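Pre-mRNA-splicing factor 38 (Chaetomium thermophilum, PDB 5F5T) is probably required for pre-mRNA splicing, as a spliceosomal member of the PRP38 family. Local coordinates at residues I64-G77 and S86-L98. Sequence-based numbering, arbitrary orientation.
Sequences IVDRVVEHVRFVGG and SPFLCLAFKLLQL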
ATOM      1  N   ILE A  64     -14.199   6.292 -14.565  1.00 62.72           N
ATOM      2  CA  ILE A  64     -12.975   6.155 -13.786  1.00 64.25           C
ATOM      3  C   ILE A  64     -11.944   5.346 -14.565  1.00 60.68           C
ATOM      4  O   ILE A  64     -10.806   5.781 -14.726  1.00 70.85           O
ATOM      5  CB  ILE A  64     -13.234   5.487 -12.423  1.00 80.51           C
ATOM      6  CG1 ILE A  64     -13.884   6.482 -11.462  1.00 72.30           C
ATOM      7  CG2 ILE A  64     -11.934   4.966 -11.828  1.00 78.21           C
ATOM      8  CD1 ILE A  64     -13.043   7.710 -11.211  1.00 67.10           C
ATOM      9  N   VAL A  65     -12.359   4.189 -15.078  1.00 67.95           N
ATOM     10  CA  VAL A  65     -11.475   3.358 -15.889  1.00 54.04           C
ATOM     11  C   VAL A  65     -11.016   4.129 -17.113  1.00 65.06           C
ATOM     12  O   VAL A  65      -9.816   4.141 -17.444  1.00 74.74           O
ATOM     13  CB  VAL A  65     -12.154   2.055 -16.351  1.00 66.36           C
ATOM     14  CG1 VAL A  65     -11.243   1.299 -17.309  1.00 68.21           C
ATOM     15  CG2 VAL A  65     -12.494   1.182 -15.163  1.00 67.82           C
ATOM     16  N   ASP A  66     -11.964   4.794 -17.775  1.00 70.07           N
ATOM     17  CA  ASP A  66     -11.591   5.563 -18.968  1.00 62.49           C
ATOM     18  C   ASP A  66     -10.523   6.624 -18.659  1.00 61.91           C
ATOM     19  O   ASP A  66      -9.547   6.769 -19.397  1.00 67.02           O
ATOM     20  CB  ASP A  66     -12.820   6.228 -19.594  1.00 64.40           C
ATOM     21  CG  ASP A  66     -13.797   5.220 -20.188  1.00 90.55           C
ATOM     22  OD1 ASP A  66     -13.351   4.313 -20.924  1.00100.48           O
ATOM     23  OD2 ASP A  66     -15.013   5.345 -19.934  1.00 91.64           O
ATOM     24  N   ARG A  67     -10.697   7.336 -17.550  1.00 63.56           N
ATOM     25  CA  ARG A  67      -9.770   8.379 -17.121  1.00 68.11           C
ATOM     26  C   ARG A  67      -8.415   7.805 -16.752  1.00 60.19           C
ATOM     27  O   ARG A  67      -7.390   8.416 -17.019  1.00 61.66           O
ATOM     28  CB  ARG A  67     -10.324   9.162 -15.922  1.00 64.88           C
ATOM     29  CG  ARG A  67     -11.560  10.002 -16.204  1.00 50.73           C
ATOM     30  CD  ARG A  67     -11.373  10.915 -17.396  1.00 70.64           C
ATOM     31  NE  ARG A  67     -12.511  10.815 -18.303  1.00 80.78           N
ATOM     32  CZ  ARG A  67     -13.546  11.645 -18.302  1.00 87.58           C
ATOM     33  NH1 ARG A  67     -13.588  12.659 -17.451  1.00108.16           N
ATOM     34  NH2 ARG A  67     -14.536  11.464 -19.163  1.00101.08           N
ATOM     35  N   VAL A  68      -8.410   6.650 -16.099  1.00 59.16           N
ATOM     36  CA  VAL A  68      -7.146   6.027 -15.738  1.00 50.18           C
ATOM     37  C   VAL A  68      -6.353   5.659 -16.985  1.00 56.76           C
ATOM     38  O   VAL A  68      -5.173   5.994 -17.096  1.00 52.51           O
ATOM     39  CB  VAL A  68      -7.344   4.780 -14.863  1.00 51.12           C
ATOM     40  CG1 VAL A  68      -6.050   3.989 -14.766  1.00 47.29           C
ATOM     41  CG2 VAL A  68      -7.835   5.188 -13.481  1.00 50.18           C
ATOM     42  N   VAL A  69      -7.006   4.996 -17.934  1.00 65.85           N
ATOM     43  CA  VAL A  69      -6.321   4.603 -19.164  1.00 65.24           C
ATOM     44  C   VAL A  69      -5.833   5.838 -19.926  1.00 62.82           C
ATOM     45  O   VAL A  69      -4.710   5.880 -20.431  1.00 74.02           O
ATOM     46  CB  VAL A  69      -7.233   3.759 -20.068  1.00 69.14           C
ATOM     47  CG1 VAL A  69      -6.613   3.575 -21.443  1.00 51.95           C
ATOM     48  CG2 VAL A  69      -7.507   2.411 -19.418  1.00 56.79           C
ATOM     49  N   GLU A  70      -6.693   6.844 -19.993  1.00 69.77           N
ATOM     50  CA  GLU A  70      -6.415   8.072 -20.730  1.00 72.41           C
ATOM     51  C   GLU A  70      -5.314   8.960 -20.133  1.00 74.40           C
ATOM     52  O   GLU A  70      -4.506   9.526 -20.865  1.00 62.40           O
ATOM     53  CB  GLU A  70      -7.712   8.876 -20.843  1.00 79.44           C
ATOM     54  CG  GLU A  70      -7.770   9.855 -21.993  1.00 88.85           C
ATOM     55  CD  GLU A  70      -9.165  10.421 -22.169  1.00111.67           C
ATOM     56  OE1 GLU A  70      -9.311  11.437 -22.879  1.00126.05           O
ATOM     57  OE2 GLU A  70     -10.117   9.844 -21.593  1.00 96.42           O
ATOM     58  N   HIS A  71      -5.290   9.096 -18.810  1.00 63.77           N
ATOM     59  CA  HIS A  71      -4.568  10.204 -18.192  1.00 60.60           C
ATOM     60  C   HIS A  71      -3.475   9.870 -17.179  1.00 60.14           C
ATOM     61  O   HIS A  71      -2.599  10.699 -16.936  1.00 65.52           O
ATOM     62  CB  HIS A  71      -5.573  11.132 -17.503  1.00 54.90           C
ATOM     63  CG  HIS A  71      -6.496  11.832 -18.448  1.00 61.92           C
ATOM     64  ND1 HIS A  71      -6.048  12.745 -19.385  1.00 64.10           N
ATOM     65  CD2 HIS A  71      -7.836  11.766 -18.601  1.00 65.14           C
ATOM     66  CE1 HIS A  71      -7.075  13.200 -20.073  1.00 63.91           C
ATOM     67  NE2 HIS A  71      -8.175  12.626 -19.621  1.00 63.16           N
ATOM     68  N   VAL A  72      -3.508   8.698 -16.558  1.00 55.04           N
ATOM     69  CA  VAL A  72      -2.489   8.440 -15.545  1.00 58.21           C
ATOM     70  C   VAL A  72      -1.330   7.637 -16.134  1.00 56.56           C
ATOM     71  O   VAL A  72      -1.509   6.595 -16.775  1.00 63.59           O
ATOM     72  CB  VAL A  72      -3.076   7.779 -14.260  1.00 51.66           C
ATOM     73  CG1 VAL A  72      -4.579   7.722 -14.316  1.00 49.86           C
ATOM     74  CG2 VAL A  72      -2.461   6.435 -13.957  1.00 54.85           C
ATOM     75  N   ARG A  73      -0.143   8.207 -15.980  1.00 54.21           N
ATOM     76  CA  ARG A  73       1.087   7.635 -16.502  1.00 58.23           C
ATOM     77  C   ARG A  73       2.076   7.370 -15.376  1.00 58.47           C
ATOM     78  O   ARG A  73       3.205   6.947 -15.623  1.00 58.90           O
ATOM     79  CB  ARG A  73       1.706   8.565 -17.544  1.00 61.22           C
ATOM     80  CG  ARG A  73       0.858   8.744 -18.784  1.00 60.91           C
ATOM     81  CD  ARG A  73       0.515   7.398 -19.403  1.00 65.26           C
ATOM     82  NE  ARG A  73      -0.287   7.547 -20.614  1.00 91.73           N
ATOM     83  CZ  ARG A  73      -1.574   7.232 -20.706  1.00 83.63           C
ATOM     84  NH1 ARG A  73      -2.219   6.748 -19.652  1.00 71.33           N
ATOM     85  NH2 ARG A  73      -2.219   7.401 -21.852  1.00 96.06           N
ATOM     86  N   PHE A  74       1.662   7.661 -14.145  1.00 56.31           N
ATOM     87  CA  PHE A  74       2.503   7.407 -12.982  1.00 48.36           C
ATOM     88  C   PHE A  74       1.718   7.452 -11.678  1.00 42.53           C
ATOM     89  O   PHE A  74       0.602   7.964 -11.625  1.00 59.80           O
ATOM     90  CB  PHE A  74       3.659   8.411 -12.919  1.00 45.58           C
ATOM     91  CG  PHE A  74       3.221   9.847 -12.885  1.00 59.31           C
ATOM     92  CD1 PHE A  74       2.919  10.467 -11.680  1.00 66.22           C
ATOM     93  CD2 PHE A  74       3.117  10.582 -14.056  1.00 56.66           C
ATOM     94  CE1 PHE A  74       2.518  11.790 -11.644  1.00 58.77           C
ATOM     95  CE2 PHE A  74       2.716  11.904 -14.027  1.00 59.41           C
ATOM     96  CZ  PHE A  74       2.414  12.508 -12.817  1.00 49.65           C
ATOM     97  N   VAL A  75       2.327   6.923 -10.623  1.00 46.57           N
ATOM     98  CA  VAL A  75       1.781   7.042  -9.279  1.00 62.09           C
ATOM     99  C   VAL A  75       2.554   8.116  -8.518  1.00 63.00           C
ATOM    100  O   VAL A  75       3.777   8.209  -8.622  1.00 74.11           O
ATOM    101  CB  VAL A  75       1.827   5.697  -8.511  1.00 50.56           C
ATOM    102  CG1 VAL A  75       1.001   4.644  -9.234  1.00 56.20           C
ATOM    103  CG2 VAL A  75       3.254   5.225  -8.327  1.00 53.42           C
ATOM    104  N   GLY A  76       1.823   8.981  -7.825  1.00 51.10           N
ATOM    105  CA  GLY A  76       2.427  10.036  -7.034  1.00 48.46           C
ATOM    106  C   GLY A  76       1.371  10.827  -6.288  1.00 58.94           C
ATOM    107  O   GLY A  76       0.180  10.685  -6.563  1.00 48.34           O
ATOM    108  N   GLY A  77       1.807  11.666  -5.353  1.00 56.40           N
ATOM    109  CA  GLY A  77       0.913  12.566  -4.646  1.00 54.88           C
ATOM    110  C   GLY A  77       0.942  13.961  -5.240  1.00 54.49           C
ATOM    111  O   GLY A  77       0.486  14.175  -6.366  1.00 51.84           O
ATOM    112  N   SER A  86      -1.146  14.587  -8.768  1.00 63.23           N
ATOM    113  CA  SER A  86      -1.152  13.740  -9.952  1.00 56.35           C
ATOM    114  C   SER A  86      -2.582  13.391 -10.320  1.00 59.38           C
ATOM    115  O   SER A  86      -3.460  13.384  -9.455  1.00 56.01           O
ATOM    116  CB  SER A  86      -0.353  12.464  -9.712  1.00 55.78           C
ATOM    117  OG  SER A  86      -0.996  11.646  -8.750  1.00 61.28           O
ATOM    118  N   PRO A  87      -2.825  13.109 -11.607  1.00 49.37           N
ATOM    119  CA  PRO A  87      -4.140  12.609 -12.014  1.00 42.49           C
ATOM    120  C   PRO A  87      -4.529  11.382 -11.195  1.00 47.50           C
ATOM    121  O   PRO A  87      -5.694  11.201 -10.855  1.00 59.61           O
ATOM    122  CB  PRO A  87      -3.927  12.251 -13.485  1.00 55.08           C
ATOM    123  CG  PRO A  87      -2.886  13.235 -13.938  1.00 37.58           C
ATOM    124  CD  PRO A  87      -1.934  13.307 -12.766  1.00 44.28           C
ATOM    125  N   PHE A  88      -3.533  10.570 -10.857  1.00 49.32           N
ATOM    126  CA  PHE A  88      -3.729   9.391 -10.026  1.00 50.70           C
ATOM    127  C   PHE A  88      -4.352   9.759  -8.679  1.00 49.71           C
ATOM    128  O   PHE A  88      -5.351   9.162  -8.258  1.00 58.26           O
ATOM    129  CB  PHE A  88      -2.392   8.676  -9.838  1.00 35.71           C
ATOM    130  CG  PHE A  88      -2.466   7.445  -8.983  1.00 41.28           C
ATOM    131  CD1 PHE A  88      -2.847   6.233  -9.527  1.00 40.79           C
ATOM    132  CD2 PHE A  88      -2.100   7.490  -7.647  1.00 45.33           C
ATOM    133  CE1 PHE A  88      -2.899   5.097  -8.748  1.00 51.01           C
ATOM    134  CE2 PHE A  88      -2.148   6.353  -6.864  1.00 46.31           C
ATOM    135  CZ  PHE A  88      -2.548   5.155  -7.415  1.00 49.71           C
ATOM    136  N   LEU A  89      -3.769  10.755  -8.019  1.00 58.43           N
ATOM    137  CA  LEU A  89      -4.263  11.210  -6.724  1.00 52.65           C
ATOM    138  C   LEU A  89      -5.664  11.792  -6.843  1.00 64.42           C
ATOM    139  O   LEU A  89      -6.536  11.510  -6.017  1.00 69.29           O
ATOM    140  CB  LEU A  89      -3.322  12.250  -6.123  1.00 52.07           C
ATOM    141  CG  LEU A  89      -3.657  12.687  -4.698  1.00 58.45           C
ATOM    142  CD1 LEU A  89      -3.744  11.480  -3.783  1.00 40.40           C
ATOM    143  CD2 LEU A  89      -2.618  13.670  -4.187  1.00 58.39           C
ATOM    144  N   CYS A  90      -5.878  12.589  -7.887  1.00 50.15           N
ATOM    145  CA  CYS A  90      -7.172  13.218  -8.114  1.00 59.62           C
ATOM    146  C   CYS A  90      -8.256  12.168  -8.283  1.00 52.42           C
ATOM    147  O   CYS A  90      -9.352  12.296  -7.738  1.00 68.37           O
ATOM    148  CB  CYS A  90      -7.124  14.118  -9.348  1.00 44.45           C
ATOM    149  SG  CYS A  90      -6.028  15.538  -9.188  1.00 69.80           S
ATOM    150  N   LEU A  91      -7.939  11.123  -9.036  1.00 62.75           N
ATOM    151  CA  LEU A  91      -8.879  10.038  -9.261  1.00 57.79           C
ATOM    152  C   LEU A  91      -9.113   9.253  -7.983  1.00 55.48           C
ATOM    153  O   LEU A  91     -10.217   8.768  -7.747  1.00 59.42           O
ATOM    154  CB  LEU A  91      -8.383   9.118 -10.377  1.00 46.04           C
ATOM    155  CG  LEU A  91      -8.516   9.748 -11.762  1.00 64.48           C
ATOM    156  CD1 LEU A  91      -7.981   8.833 -12.848  1.00 52.61           C
ATOM    157  CD2 LEU A  91      -9.975  10.092 -12.026  1.00 56.81           C
ATOM    158  N   ALA A  92      -8.084   9.138  -7.149  1.00 46.80           N
ATOM    159  CA  ALA A  92      -8.262   8.503  -5.848  1.00 46.21           C
ATOM    160  C   ALA A  92      -9.267   9.294  -5.015  1.00 60.59           C
ATOM    161  O   ALA A  92     -10.162   8.722  -4.390  1.00 61.92           O
ATOM    162  CB  ALA A  92      -6.938   8.388  -5.120  1.00 40.97           C
ATOM    163  N   PHE A  93      -9.120  10.615  -5.023  1.00 49.01           N
ATOM    164  CA  PHE A  93     -10.017  11.483  -4.272  1.00 66.75           C
ATOM    165  C   PHE A  93     -11.432  11.368  -4.808  1.00 65.73           C
ATOM    166  O   PHE A  93     -12.401  11.328  -4.044  1.00 60.31           O
ATOM    167  CB  PHE A  93      -9.546  12.937  -4.335  1.00 65.83           C
ATOM    168  CG  PHE A  93     -10.360  13.873  -3.488  1.00 73.59           C
ATOM    169  CD1 PHE A  93     -10.291  13.818  -2.105  1.00 89.03           C
ATOM    170  CD2 PHE A  93     -11.195  14.810  -4.075  1.00 72.60           C
ATOM    171  CE1 PHE A  93     -11.042  14.680  -1.321  1.00 74.34           C
ATOM    172  CE2 PHE A  93     -11.948  15.676  -3.297  1.00 69.75           C
ATOM    173  CZ  PHE A  93     -11.870  15.609  -1.918  1.00 70.65           C
ATOM    174  N   LYS A  94     -11.544  11.289  -6.129  1.00 50.53           N
ATOM    175  CA  LYS A  94     -12.845  11.116  -6.754  1.00 58.84           C
ATOM    176  C   LYS A  94     -13.475   9.794  -6.347  1.00 62.80           C
ATOM    177  O   LYS A  94     -14.677   9.720  -6.141  1.00 73.65           O
ATOM    178  CB  LYS A  94     -12.729  11.188  -8.273  1.00 57.10           C
ATOM    179  CG  LYS A  94     -14.067  11.113  -8.986  1.00 58.18           C
ATOM    180  CD  LYS A  94     -15.081  12.051  -8.355  1.00 75.96           C
ATOM    181  CE  LYS A  94     -15.223  13.335  -9.149  1.00 68.95           C
ATOM    182  NZ  LYS A  94     -16.508  14.032  -8.857  1.00 69.97           N
ATOM    183  N   LEU A  95     -12.659   8.756  -6.216  1.00 60.51           N
ATOM    184  CA  LEU A  95     -13.152   7.465  -5.759  1.00 60.97           C
ATOM    185  C   LEU A  95     -13.651   7.583  -4.326  1.00 68.74           C
ATOM    186  O   LEU A  95     -14.667   6.989  -3.963  1.00 59.62           O
ATOM    187  CB  LEU A  95     -12.065   6.398  -5.864  1.00 48.96           C
ATOM    188  CG  LEU A  95     -11.976   5.679  -7.213  1.00 62.11           C
ATOM    189  CD1 LEU A  95     -10.900   4.612  -7.168  1.00 65.23           C
ATOM    190  CD2 LEU A  95     -13.315   5.082  -7.614  1.00 64.85           C
ATOM    191  N   LEU A  96     -12.936   8.356  -3.514  1.00 61.81           N
ATOM    192  CA  LEU A  96     -13.384   8.631  -2.154  1.00 72.85           C
ATOM    193  C   LEU A  96     -14.754   9.300  -2.180  1.00 68.93           C
ATOM    194  O   LEU A  96     -15.622   8.993  -1.364  1.00 73.69           O
ATOM    195  CB  LEU A  96     -12.378   9.517  -1.416  1.00 56.38           C
ATOM    196  CG  LEU A  96     -11.065   8.867  -0.984  1.00 62.85           C
ATOM    197  CD1 LEU A  96     -10.143   9.902  -0.360  1.00 57.48           C
ATOM    198  CD2 LEU A  96     -11.326   7.727  -0.017  1.00 57.88           C
ATOM    199  N   GLN A  97     -14.944  10.206  -3.133  1.00 73.35           N
ATOM    200  CA  GLN A  97     -16.228  10.881  -3.313  1.00 69.24           C
ATOM    201  C   GLN A  97     -17.342   9.910  -3.708  1.00 76.62           C
ATOM    202  O   GLN A  97     -18.421   9.910  -3.119  1.00 89.08           O
ATOM    203  CB  GLN A  97     -16.094  11.983  -4.366  1.00 77.01           C
ATOM    204  CG  GLN A  97     -17.175  13.038  -4.315  1.00 91.13           C
ATOM    205  CD  GLN A  97     -17.043  14.050  -5.434  1.00101.08           C
ATOM    206  OE1 GLN A  97     -15.950  14.280  -5.949  1.00 96.13           O
ATOM    207  NE2 GLN A  97     -18.159  14.661  -5.818  1.00102.82           N
ATOM    208  N   LEU A  98     -17.062   9.083  -4.709  1.00 72.74           N
ATOM    209  CA  LEU A  98     -18.039   8.170  -5.285  1.00 66.80           C
ATOM    210  C   LEU A  98     -18.361   7.000  -4.369  1.00 74.12           C
ATOM    211  O   LEU A  98     -19.431   6.400  -4.476  1.00 77.16           O
ATOM    212  CB  LEU A  98     -17.529   7.636  -6.624  1.00 62.39           C
ATOM    213  CG  LEU A  98     -17.298   8.655  -7.739  1.00 73.03           C
ATOM    214  CD1 LEU A  98     -16.928   7.941  -9.027  1.00 64.49           C
ATOM    215  CD2 LEU A  98     -18.551   9.495  -7.936  1.00 48.94           C
TER
HETATM  216  O   HOH W   1      -1.058  10.155 -12.431  1.00 57.23           O
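Ile64 and Leu91 mesh where two antiparallel helices pack in the PRP38 fold: the axes of helix 64-71 and helix 87-98 come within 10.5 Å and their directions differ by 173°, and a loop and a short two-stranded hairpin join them. Ile64 is a knob in the hole formed by Leu91, Lys94, Leu95 and Leu98; its CD1 slides past Leu91 CD2 at 4.0 Å, while the Ile64 and Leu98 side chains reach toward each other, with Ile64 CG1 nearest Leu98 CD1. The other branch of Leu91, CD1, touches both Val68 CG2 (3.7 Å) and Val72 CG1. Beyond the helix, Val75 CG1 sits over the centre of one face of the Phe88 ring, a CH-pi contact 4.0 Å from the centroid. With CG anti to the backbone N (chi1 179°), that ring extends alongside Val75, and Gly76 O lies at its edge. Tyr118 of helix 117-130 packs on Val72, and Phe51 of helix 50-55 on Pro87.

The polar contacts cluster at the start of helix 87-98. Ser86 is its N-cap: OG accepts from Leu89 N at 3.0 Å and donates to Gly76 O at 2.7 Å, approaching from above the carbonyl plane. Ser86 N hydrogen-bonds to Gly77 O at 2.9 Å. With an alanine here the hydroxyl is gone, which would probably leave Leu89 N without its cap and Gly76 O without this donor. One water also bridges the segments, donating to Phe74 O and accepting from Phe88 N at 3.0 Å.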